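PDB 5UG1: acyltransferase from Streptococcus pneumoniae, which transfers acetyl groups onto peptidoglycan as an O-acetyltransferase, an enzyme regarded as an antivirulence target in Gram-positive pathogens. Local coordinates for residues 74-77 and 78-82; 147-150 and 151-154; 126-129 and 130-134. One frame throughout, in Å; residues are numbered along the deposited sequence.

Contact 1: 74-77 and 78-82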
ATOM      1  N   TRP A  74     -12.146  -1.208  -1.644  1.00 22.05           N
ATOM      2  CA  TRP A  74     -11.560  -0.318  -0.653  1.00 17.87           C
ATOM      3  C   TRP A  74     -12.566   0.058   0.414  1.00 18.25           C
ATOM      4  O   TRP A  74     -12.188   0.217   1.579  1.00 22.92           O
ATOM      5  CB  TRP A  74     -10.976   0.927  -1.326  1.00 20.50           C
ATOM      6  CG  TRP A  74      -9.735   0.606  -2.067  1.00 22.21           C
ATOM      7  CD1 TRP A  74      -9.551   0.634  -3.419  1.00 19.71           C
ATOM      8  CD2 TRP A  74      -8.497   0.150  -1.497  1.00 19.04           C
ATOM      9  NE1 TRP A  74      -8.263   0.242  -3.723  1.00 25.35           N
ATOM     10  CE2 TRP A  74      -7.603  -0.062  -2.558  1.00 18.44           C
ATOM     11  CE3 TRP A  74      -8.066  -0.092  -0.189  1.00 18.95           C
ATOM     12  CZ2 TRP A  74      -6.301  -0.504  -2.353  1.00 26.62           C
ATOM     13  CZ3 TRP A  74      -6.777  -0.512   0.014  1.00 26.29           C
ATOM     14  CH2 TRP A  74      -5.906  -0.724  -1.059  1.00 27.15           C
ATOM     15  N   ASP A  75     -13.841   0.201   0.041  1.00 20.27           N
ATOM     16  CA  ASP A  75     -14.896   0.300   1.044  1.00 21.96           C
ATOM     17  C   ASP A  75     -14.838  -0.882   2.002  1.00 19.52           C
ATOM     18  O   ASP A  75     -14.902  -0.715   3.223  1.00 22.87           O
ATOM     19  CB  ASP A  75     -16.266   0.345   0.378  1.00 21.39           C
ATOM     20  CG  ASP A  75     -16.605   1.697  -0.181  1.00 25.66           C
ATOM     21  OD1 ASP A  75     -15.847   2.666   0.068  1.00 26.01           O
ATOM     22  OD2 ASP A  75     -17.646   1.779  -0.864  1.00 24.47           O
ATOM     23  N   SER A  76     -14.700  -2.090   1.455  1.00 19.31           N
ATOM     24  CA  SER A  76     -14.782  -3.290   2.276  1.00 23.07           C
ATOM     25  C   SER A  76     -13.583  -3.422   3.207  1.00 25.83           C
ATOM     26  O   SER A  76     -13.742  -3.730   4.394  1.00 26.79           O
ATOM     27  CB  SER A  76     -14.893  -4.528   1.394  1.00 21.46           C
ATOM     28  OG  SER A  76     -14.987  -5.677   2.209  1.00 21.29           O
ATOM     29  N   ILE A  77     -12.368  -3.237   2.687  1.00 22.87           N
ATOM     30  CA  ILE A  77     -11.208  -3.462   3.539  1.00 20.16           C
ATOM     31  C   ILE A  77     -11.176  -2.418   4.648  1.00 21.11           C
ATOM     32  O   ILE A  77     -10.856  -2.726   5.801  1.00 21.38           O
ATOM     33  CB  ILE A  77      -9.912  -3.495   2.706  1.00 23.34           C
ATOM     34  CG1 ILE A  77      -8.813  -4.243   3.464  1.00 22.96           C
ATOM     35  CG2 ILE A  77      -9.459  -2.098   2.311  1.00 18.39           C
ATOM     36  CD1 ILE A  77      -7.639  -4.599   2.604  1.00 15.88           C
ATOM     37  N   VAL A  78     -11.588  -1.192   4.337  1.00 23.59           N
ATOM     38  CA  VAL A  78     -11.674  -0.165   5.365  1.00 19.24           C
ATOM     39  C   VAL A  78     -12.725  -0.539   6.392  1.00 18.34           C
ATOM     40  O   VAL A  78     -12.503  -0.412   7.600  1.00 22.44           O
ATOM     41  CB  VAL A  78     -11.963   1.201   4.725  1.00 25.27           C
ATOM     42  CG1 VAL A  78     -12.420   2.201   5.797  1.00 24.47           C
ATOM     43  CG2 VAL A  78     -10.720   1.685   3.967  1.00 23.42           C
ATOM     44  N   LYS A  79     -13.878  -1.033   5.934  1.00 18.97           N
ATOM     45  CA  LYS A  79     -14.923  -1.453   6.869  1.00 21.77           C
ATOM     46  C   LYS A  79     -14.439  -2.581   7.776  1.00 20.81           C
ATOM     47  O   LYS A  79     -14.782  -2.636   8.963  1.00 23.02           O
ATOM     48  CB  LYS A  79     -16.165  -1.894   6.086  1.00 26.18           C
ATOM     49  CG  LYS A  79     -17.240  -2.600   6.915  1.00 33.67           C
ATOM     50  CD  LYS A  79     -18.047  -1.630   7.760  1.00 42.41           C
ATOM     51  CE  LYS A  79     -19.023  -2.355   8.676  1.00 54.75           C
ATOM     52  NZ  LYS A  79     -19.919  -3.288   7.929  1.00 60.51           N
ATOM     53  N   ASN A  80     -13.641  -3.489   7.239  1.00 24.58           N
ATOM     54  CA  ASN A  80     -13.308  -4.711   7.950  1.00 27.30           C
ATOM     55  C   ASN A  80     -12.056  -4.581   8.799  1.00 22.79           C
ATOM     56  O   ASN A  80     -11.700  -5.541   9.488  1.00 21.67           O
ATOM     57  CB  ASN A  80     -13.167  -5.870   6.960  1.00 22.67           C
ATOM     58  CG  ASN A  80     -14.513  -6.526   6.642  1.00 30.89           C
ATOM     59  OD1 ASN A  80     -15.005  -7.356   7.408  1.00 32.13           O
ATOM     60  ND2 ASN A  80     -15.113  -6.147   5.514  1.00 27.01           N
ATOM     61  N   LEU A  81     -11.390  -3.429   8.769  1.00 21.79           N
ATOM     62  CA  LEU A  81     -10.261  -3.210   9.661  1.00 20.59           C
ATOM     63  C   LEU A  81     -10.715  -3.457  11.097  1.00 25.00           C
ATOM     64  O   LEU A  81     -11.728  -2.886  11.522  1.00 19.48           O
ATOM     65  CB  LEU A  81      -9.715  -1.790   9.518  1.00 17.48           C
ATOM     66  CG  LEU A  81      -8.549  -1.408  10.429  1.00 25.04           C
ATOM     67  CD1 LEU A  81      -7.247  -2.016   9.912  1.00 22.77           C
ATOM     68  CD2 LEU A  81      -8.428   0.102  10.563  1.00 21.63           C
ATOM     69  N   PRO A  82     -10.039  -4.324  11.845  1.00 23.63           N
ATOM     70  CA  PRO A  82     -10.516  -4.640  13.195  1.00 24.55           C
ATOM     71  C   PRO A  82     -10.260  -3.481  14.132  1.00 25.89           C
ATOM     72  O   PRO A  82      -9.341  -2.683  13.931  1.00 25.82           O
ATOM     73  CB  PRO A  82      -9.688  -5.869  13.597  1.00 23.42           C
ATOM     74  CG  PRO A  82      -9.050  -6.352  12.331  1.00 18.76           C
ATOM     75  CD  PRO A  82      -8.875  -5.140  11.472  1.00 26.87           C
TER

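Contact 2: 147-150 and 151-154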
ATOM      1  N   GLY A 147      12.108   0.576 -12.282  1.00 28.91           N
ATOM      2  CA  GLY A 147      13.488   0.221 -12.562  1.00 28.35           C
ATOM      3  C   GLY A 147      13.720  -0.721 -13.730  1.00 28.89           C
ATOM      4  O   GLY A 147      13.130  -1.803 -13.797  1.00 28.62           O
ATOM      5  N   SER A 148      14.593  -0.317 -14.656  1.00 27.46           N
ATOM      6  CA  SER A 148      14.988  -1.152 -15.782  1.00 26.92           C
ATOM      7  C   SER A 148      16.349  -1.793 -15.576  1.00 36.80           C
ATOM      8  O   SER A 148      16.715  -2.688 -16.345  1.00 42.16           O
ATOM      9  CB  SER A 148      15.008  -0.331 -17.082  1.00 26.45           C
ATOM     10  OG  SER A 148      15.982   0.697 -17.001  1.00 31.59           O
ATOM     11  N   GLU A 149      17.102  -1.348 -14.572  1.00 38.84           N
ATOM     12  CA  GLU A 149      18.324  -2.009 -14.132  1.00 47.88           C
ATOM     13  C   GLU A 149      18.500  -1.727 -12.647  1.00 43.95           C
ATOM     14  O   GLU A 149      17.666  -1.062 -12.029  1.00 41.01           O
ATOM     15  CB  GLU A 149      19.525  -1.543 -14.948  1.00 59.39           C
ATOM     16  CG  GLU A 149      19.541  -0.062 -15.182  1.00 74.69           C
ATOM     17  CD  GLU A 149      20.255   0.287 -16.462  1.00 95.36           C
ATOM     18  OE1 GLU A 149      21.445  -0.088 -16.600  1.00104.69           O
ATOM     19  OE2 GLU A 149      19.615   0.913 -17.339  1.00 99.58           O
ATOM     20  N   SER A 150      19.615  -2.207 -12.080  1.00 44.12           N
ATOM     21  CA  SER A 150      19.782  -2.194 -10.624  1.00 42.56           C
ATOM     22  C   SER A 150      19.664  -0.785 -10.055  1.00 36.81           C
ATOM     23  O   SER A 150      18.963  -0.563  -9.060  1.00 35.46           O
ATOM     24  CB  SER A 150      21.124  -2.818 -10.233  1.00 48.96           C
ATOM     25  OG  SER A 150      22.220  -2.127 -10.811  1.00 54.65           O
ATOM     26  N   SER A 151      20.334   0.186 -10.684  1.00 38.40           N
ATOM     27  CA  SER A 151      20.367   1.537 -10.127  1.00 39.42           C
ATOM     28  C   SER A 151      18.967   2.139 -10.045  1.00 31.11           C
ATOM     29  O   SER A 151      18.587   2.707  -9.016  1.00 33.92           O
ATOM     30  CB  SER A 151      21.300   2.422 -10.947  1.00 40.87           C
ATOM     31  OG  SER A 151      20.891   2.465 -12.300  1.00 47.93           O
ATOM     32  N   THR A 152      18.173   2.012 -11.108  1.00 29.21           N
ATOM     33  CA  THR A 152      16.814   2.542 -11.026  1.00 31.24           C
ATOM     34  C   THR A 152      15.845   1.600 -10.313  1.00 25.66           C
ATOM     35  O   THR A 152      14.799   2.051  -9.826  1.00 24.77           O
ATOM     36  CB  THR A 152      16.285   2.895 -12.423  1.00 29.38           C
ATOM     37  OG1 THR A 152      16.396   1.770 -13.300  1.00 29.47           O
ATOM     38  CG2 THR A 152      17.083   4.058 -12.993  1.00 31.15           C
ATOM     39  N   ILE A 153      16.145   0.307 -10.235  1.00 27.30           N
ATOM     40  CA  ILE A 153      15.343  -0.555  -9.374  1.00 27.08           C
ATOM     41  C   ILE A 153      15.543  -0.150  -7.922  1.00 32.75           C
ATOM     42  O   ILE A 153      14.578   0.033  -7.170  1.00 27.10           O
ATOM     43  CB  ILE A 153      15.691  -2.035  -9.607  1.00 31.32           C
ATOM     44  CG1 ILE A 153      15.243  -2.482 -10.997  1.00 34.05           C
ATOM     45  CG2 ILE A 153      15.033  -2.921  -8.558  1.00 33.13           C
ATOM     46  CD1 ILE A 153      15.874  -3.780 -11.436  1.00 39.16           C
ATOM     47  N   GLU A 154      16.808   0.031  -7.525  1.00 29.57           N
ATOM     48  CA  GLU A 154      17.124   0.457  -6.165  1.00 32.63           C
ATOM     49  C   GLU A 154      16.548   1.836  -5.869  1.00 28.37           C
ATOM     50  O   GLU A 154      15.893   2.035  -4.841  1.00 28.06           O
ATOM     51  CB  GLU A 154      18.639   0.456  -5.955  1.00 34.08           C
ATOM     52  CG  GLU A 154      19.260  -0.915  -5.959  1.00 46.27           C
ATOM     53  CD  GLU A 154      20.775  -0.852  -5.905  1.00 62.66           C
ATOM     54  OE1 GLU A 154      21.311   0.169  -5.416  1.00 62.57           O
ATOM     55  OE2 GLU A 154      21.431  -1.816  -6.357  1.00 73.31           O
TER
HETATM   56  O   HOH W   1      23.604  -0.625  -8.397  1.00 42.35           O
HETATM   57  O   HOH W   2      22.594   0.505 -13.079  1.00 48.41           O

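Contact 3: 126-129 and 130-134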
ATOM      1  N   ASP A 126       1.023   7.906  -0.656  1.00 28.20           N
ATOM      2  CA  ASP A 126       0.594   8.221  -2.026  1.00 24.62           C
ATOM      3  C   ASP A 126       1.697   7.891  -3.035  1.00 27.99           C
ATOM      4  O   ASP A 126       2.308   8.758  -3.672  1.00 23.19           O
ATOM      5  CB  ASP A 126       0.162   9.675  -2.128  1.00 22.05           C
ATOM      6  CG  ASP A 126      -0.837   9.900  -3.249  1.00 23.34           C
ATOM      7  OD1 ASP A 126      -0.925   9.038  -4.153  1.00 23.21           O
ATOM      8  OD2 ASP A 126      -1.546  10.934  -3.219  1.00 25.39           O
ATOM      9  N   TRP A 127       1.935   6.586  -3.172  1.00 19.74           N
ATOM     10  CA  TRP A 127       2.855   6.093  -4.189  1.00 17.47           C
ATOM     11  C   TRP A 127       2.470   6.589  -5.580  1.00 25.02           C
ATOM     12  O   TRP A 127       3.339   6.951  -6.383  1.00 29.91           O
ATOM     13  CB  TRP A 127       2.873   4.567  -4.137  1.00 15.78           C
ATOM     14  CG  TRP A 127       3.531   3.900  -5.315  1.00 21.46           C
ATOM     15  CD1 TRP A 127       2.936   3.085  -6.237  1.00 21.10           C
ATOM     16  CD2 TRP A 127       4.910   3.989  -5.686  1.00 22.54           C
ATOM     17  NE1 TRP A 127       3.863   2.664  -7.162  1.00 23.46           N
ATOM     18  CE2 TRP A 127       5.084   3.203  -6.842  1.00 23.26           C
ATOM     19  CE3 TRP A 127       6.021   4.660  -5.150  1.00 26.10           C
ATOM     20  CZ2 TRP A 127       6.326   3.072  -7.479  1.00 21.51           C
ATOM     21  CZ3 TRP A 127       7.256   4.521  -5.785  1.00 22.01           C
ATOM     22  CH2 TRP A 127       7.393   3.739  -6.934  1.00 18.58           C
ATOM     23  N   ASN A 128       1.170   6.598  -5.885  1.00 20.11           N
ATOM     24  CA  ASN A 128       0.691   7.123  -7.162  1.00 22.69           C
ATOM     25  C   ASN A 128       1.244   8.520  -7.434  1.00 25.78           C
ATOM     26  O   ASN A 128       1.761   8.798  -8.520  1.00 20.29           O
ATOM     27  CB  ASN A 128      -0.842   7.142  -7.162  1.00 24.61           C
ATOM     28  CG  ASN A 128      -1.427   7.689  -8.444  1.00 24.84           C
ATOM     29  OD1 ASN A 128      -1.549   8.905  -8.618  1.00 25.65           O
ATOM     30  ND2 ASN A 128      -1.814   6.790  -9.347  1.00 23.63           N
ATOM     31  N   GLN A 129       1.142   9.417  -6.452  1.00 21.57           N
ATOM     32  CA  GLN A 129       1.644  10.772  -6.644  1.00 24.43           C
ATOM     33  C   GLN A 129       3.161  10.793  -6.779  1.00 24.71           C
ATOM     34  O   GLN A 129       3.694  11.495  -7.646  1.00 28.92           O
ATOM     35  CB  GLN A 129       1.194  11.664  -5.489  1.00 26.84           C
ATOM     36  CG  GLN A 129       1.878  13.015  -5.449  1.00 49.00           C
ATOM     37  CD  GLN A 129       1.268  13.924  -4.400  1.00 65.49           C
ATOM     38  OE1 GLN A 129       0.733  13.456  -3.393  1.00 67.64           O
ATOM     39  NE2 GLN A 129       1.329  15.231  -4.638  1.00 77.03           N
ATOM     40  N   VAL A 130       3.871  10.025  -5.941  1.00 23.43           N
ATOM     41  CA  VAL A 130       5.335  10.010  -5.973  1.00 28.50           C
ATOM     42  C   VAL A 130       5.839   9.422  -7.291  1.00 29.47           C
ATOM     43  O   VAL A 130       6.742   9.978  -7.939  1.00 23.71           O
ATOM     44  CB  VAL A 130       5.881   9.244  -4.752  1.00 29.55           C
ATOM     45  CG1 VAL A 130       7.351   8.810  -4.958  1.00 24.16           C
ATOM     46  CG2 VAL A 130       5.743  10.102  -3.492  1.00 25.52           C
ATOM     47  N   ALA A 131       5.238   8.302  -7.719  1.00 20.04           N
ATOM     48  CA  ALA A 131       5.639   7.646  -8.961  1.00 19.09           C
ATOM     49  C   ALA A 131       5.554   8.581 -10.157  1.00 20.99           C
ATOM     50  O   ALA A 131       6.401   8.525 -11.052  1.00 29.65           O
ATOM     51  CB  ALA A 131       4.767   6.426  -9.214  1.00 18.45           C
ATOM     52  N   LYS A 132       4.530   9.433 -10.205  1.00 31.41           N
ATOM     53  CA  LYS A 132       4.408  10.354 -11.327  1.00 24.79           C
ATOM     54  C   LYS A 132       5.522  11.390 -11.335  1.00 30.27           C
ATOM     55  O   LYS A 132       5.796  11.985 -12.384  1.00 29.67           O
ATOM     56  CB  LYS A 132       3.052  11.049 -11.299  1.00 26.04           C
ATOM     57  CG  LYS A 132       1.889  10.124 -11.479  1.00 27.60           C
ATOM     58  CD  LYS A 132       0.588  10.887 -11.325  1.00 30.38           C
ATOM     59  CE  LYS A 132      -0.614   9.975 -11.464  1.00 27.97           C
ATOM     60  NZ  LYS A 132      -1.841  10.632 -10.951  1.00 28.54           N
ATOM     61  N   GLU A 133       6.175  11.609 -10.198  1.00 27.65           N
ATOM     62  CA  GLU A 133       7.196  12.639 -10.100  1.00 34.88           C
ATOM     63  C   GLU A 133       8.574  12.149 -10.509  1.00 30.00           C
ATOM     64  O   GLU A 133       9.515  12.945 -10.523  1.00 32.54           O
ATOM     65  CB  GLU A 133       7.274  13.184  -8.674  1.00 39.53           C
ATOM     66  CG  GLU A 133       6.094  14.009  -8.216  1.00 48.69           C
ATOM     67  CD  GLU A 133       6.389  14.708  -6.897  1.00 65.72           C
ATOM     68  OE1 GLU A 133       6.672  15.930  -6.921  1.00 74.01           O
ATOM     69  OE2 GLU A 133       6.371  14.026  -5.842  1.00 67.62           O
ATOM     70  N   HIS A 134       8.721  10.875 -10.845  1.00 29.53           N
ATOM     71  CA  HIS A 134      10.032  10.265 -11.059  1.00 30.84           C
ATOM     72  C   HIS A 134      10.022   9.446 -12.334  1.00 30.00           C
ATOM     73  O   HIS A 134      10.135   8.216 -12.294  1.00 29.52           O
ATOM     74  CB  HIS A 134      10.422   9.398  -9.866  1.00 26.67           C
ATOM     75  CG  HIS A 134      10.652  10.181  -8.617  1.00 27.84           C
ATOM     76  ND1 HIS A 134      11.866  10.764  -8.322  1.00 28.74           N
ATOM     77  CD2 HIS A 134       9.824  10.486  -7.589  1.00 27.98           C
ATOM     78  CE1 HIS A 134      11.776  11.392  -7.163  1.00 31.69           C
ATOM     79  NE2 HIS A 134      10.546  11.243  -6.700  1.00 29.66           N
TER

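Contact 1: 74-77 and 78-82
Ser76 O takes two bonds from one residue, Asn80, and this bifurcated acceptor is the focus of the contact. The backbone bond from Asn80 N to Ser76 O measures 2.9 Å but is bent, with an N-H...O angle of 138°. The side-chain bond from Asn80 ND2 to the same Ser76 O is 3.0 Å long and straighter, at 158°. The two donors approach differently: the backbone N is tilted 19° from the carbonyl plane, whereas ND2 stands above that plane and does not lie on a lone pair. Ser76 O lies close to the plane of the Asn80 amide, in keeping with the fairly straight N-H...O angle. The CB of Asn80 points toward the preceding turn, 3.4 Å from Ser76 O, and from there the amide folds back over that carbonyl.

One turn back, the pattern is that of an ordinary alpha helix. Val78 N bonds to Trp74 O and Lys79 N to Asp75 O (2.9 Å). At the next step the pattern slackens, since Ile77 O receives Asn80 N at 3.2 Å and Leu81 N at 3.1 Å, both weak and bent. This slackening falls in the last turn of helix 70-80, the crossover helix of the beta-alpha-beta unit running from strand 57-61 to strand 86-90. Val78 CG2, placed beside its own backbone N, rests on Trp74 O at 3.2 Å.

Farther out, Trp74 and Ile77 are buried, and both pack on strand 86-90, through Leu89 and Met87 respectively. Val78 leans on Leu115 of helix 102-118, and Asp75 OD1 is hydrogen-bonded to Tyr111 OH of that helix. Across the other flank, Asn42 of helix 38-50 touches both Ile77 and Asn80.

Contact 2: 147-150 and 151-154
The N-terminal turn of helix 150-171, with Glu149 at its N-cap position, is closed here against the short loop that leads into it, and Thr152 makes the link. Its OG1 accepts a hydrogen bond from Ser148 N at 3.1 Å, with an N-H...O angle of 141°. The hydroxyl also donates to Glu149 O, though weakly at 3.4 Å, so one side chain from the first turn engages two successive positions of the loop. Its chi1 of 54° sets OG1 between the backbone N and the carbonyl carbon, directed back at the incoming chain.

Regular helical bonding starts at the cap itself. Ile153 N reaches Glu149 O at 2.7 Å and Glu154 N reaches Ser150 O at 2.7 Å; the second is the straighter, at 170°. Side chains crowd these same acceptors: Ile153 CG1 lies 3.0 Å from Glu149 O, and Glu154 CG lies 3.1 Å from Ser150 O. On the solvent side, one water bridges Ser150 OG and Glu154 OE2, donating to the carboxylate oxygen, and a second water joins Ser151 OG at 2.7 Å to Ser150 OG by a weak bond. The hydroxyls of Ser150 and Ser151 are thereby linked through water. Gly147 packs its CA against the turn, 3.4 Å from Thr152 OG1.

Most of the turn lies at the surface. Gly147 is the buried residue, its backbone hydrogen-bonded to Ile137 and its O weakly to Arg16 of helix 12-16. In the chain, the loop follows helix 127-132 and leads into the long helix 150-171.

Contact 3: 126-129 and 130-134
Ala131 CB sits over one face of the Trp127 indole, while on the same short helix the amide of Asn128 is met at its oxygen by the ammonium end of Lys132. For the first pair, CB stands 4.1 Å from the centroid of the six-membered ring and 15° off its normal, which meets the geometry of a CH-pi contact. A chi1 of 167° carries the Trp127 ring alongside the following turn. Val130 CG1 approaches the same ring obliquely, 4.4 Å from Trp127 CE3, and contributes a looser apolar contact.

The second pair is polar. Lys132 NZ donates to Asn128 OD1 at 2.9 Å, in the carbonyl plane and on a lone pair, with a C=O...N angle of 135°. The extended lysine chain runs past Asn128 O, its CG 3.2 Å from that atom, before NZ reaches the amide. NZ also forms a salt bridge with Glu106 of helix 102-118, and Asn128 is held by further partners: its ND2 bonds to Pro92 O and Glu106, and its OD1 also to Arg113 of that helix. These bonds at both ends of the amide would fix its rotation.

Asp126 occupies the N-cap position. Its OD1 accepts from Gln129 N at 3.1 Å, the N-H arriving from above the carboxylate plane, and its OD2 forms a salt bridge with Arg113. Val130 N to Asp126 O and Ala131 N to Trp127 O then start the helical bonding, the latter at 2.7 Å.

Helix 127-132 follows directly on strand 122-125, an outermost strand of the parallel sheet. Its Trp127 ring stacks edge-to-face with Tyr160 of helix 150-171, and Val130 touches Thr163 of that same helix.

From the N terminus, contact 1 comes first, at the end of helix 70-80, between strands 57-61 and 86-90. The chain then passes through helix 102-118 and strand 122-125 into contact 3, which spans the short helix 127-132 from its N-cap. Contact 2 follows, closing the loop into helix 150-171. All three are local and lie in series, so none nests in or crosses another. Contact 1 lies across the chain's centre from both others, its centre about 24 Å from that of contact 3 and about 34 Å from that of contact 2. Helix 102-118 touches residues of contacts 1 and 3, and helix 150-171, which begins at contact 2, packs on contact 3.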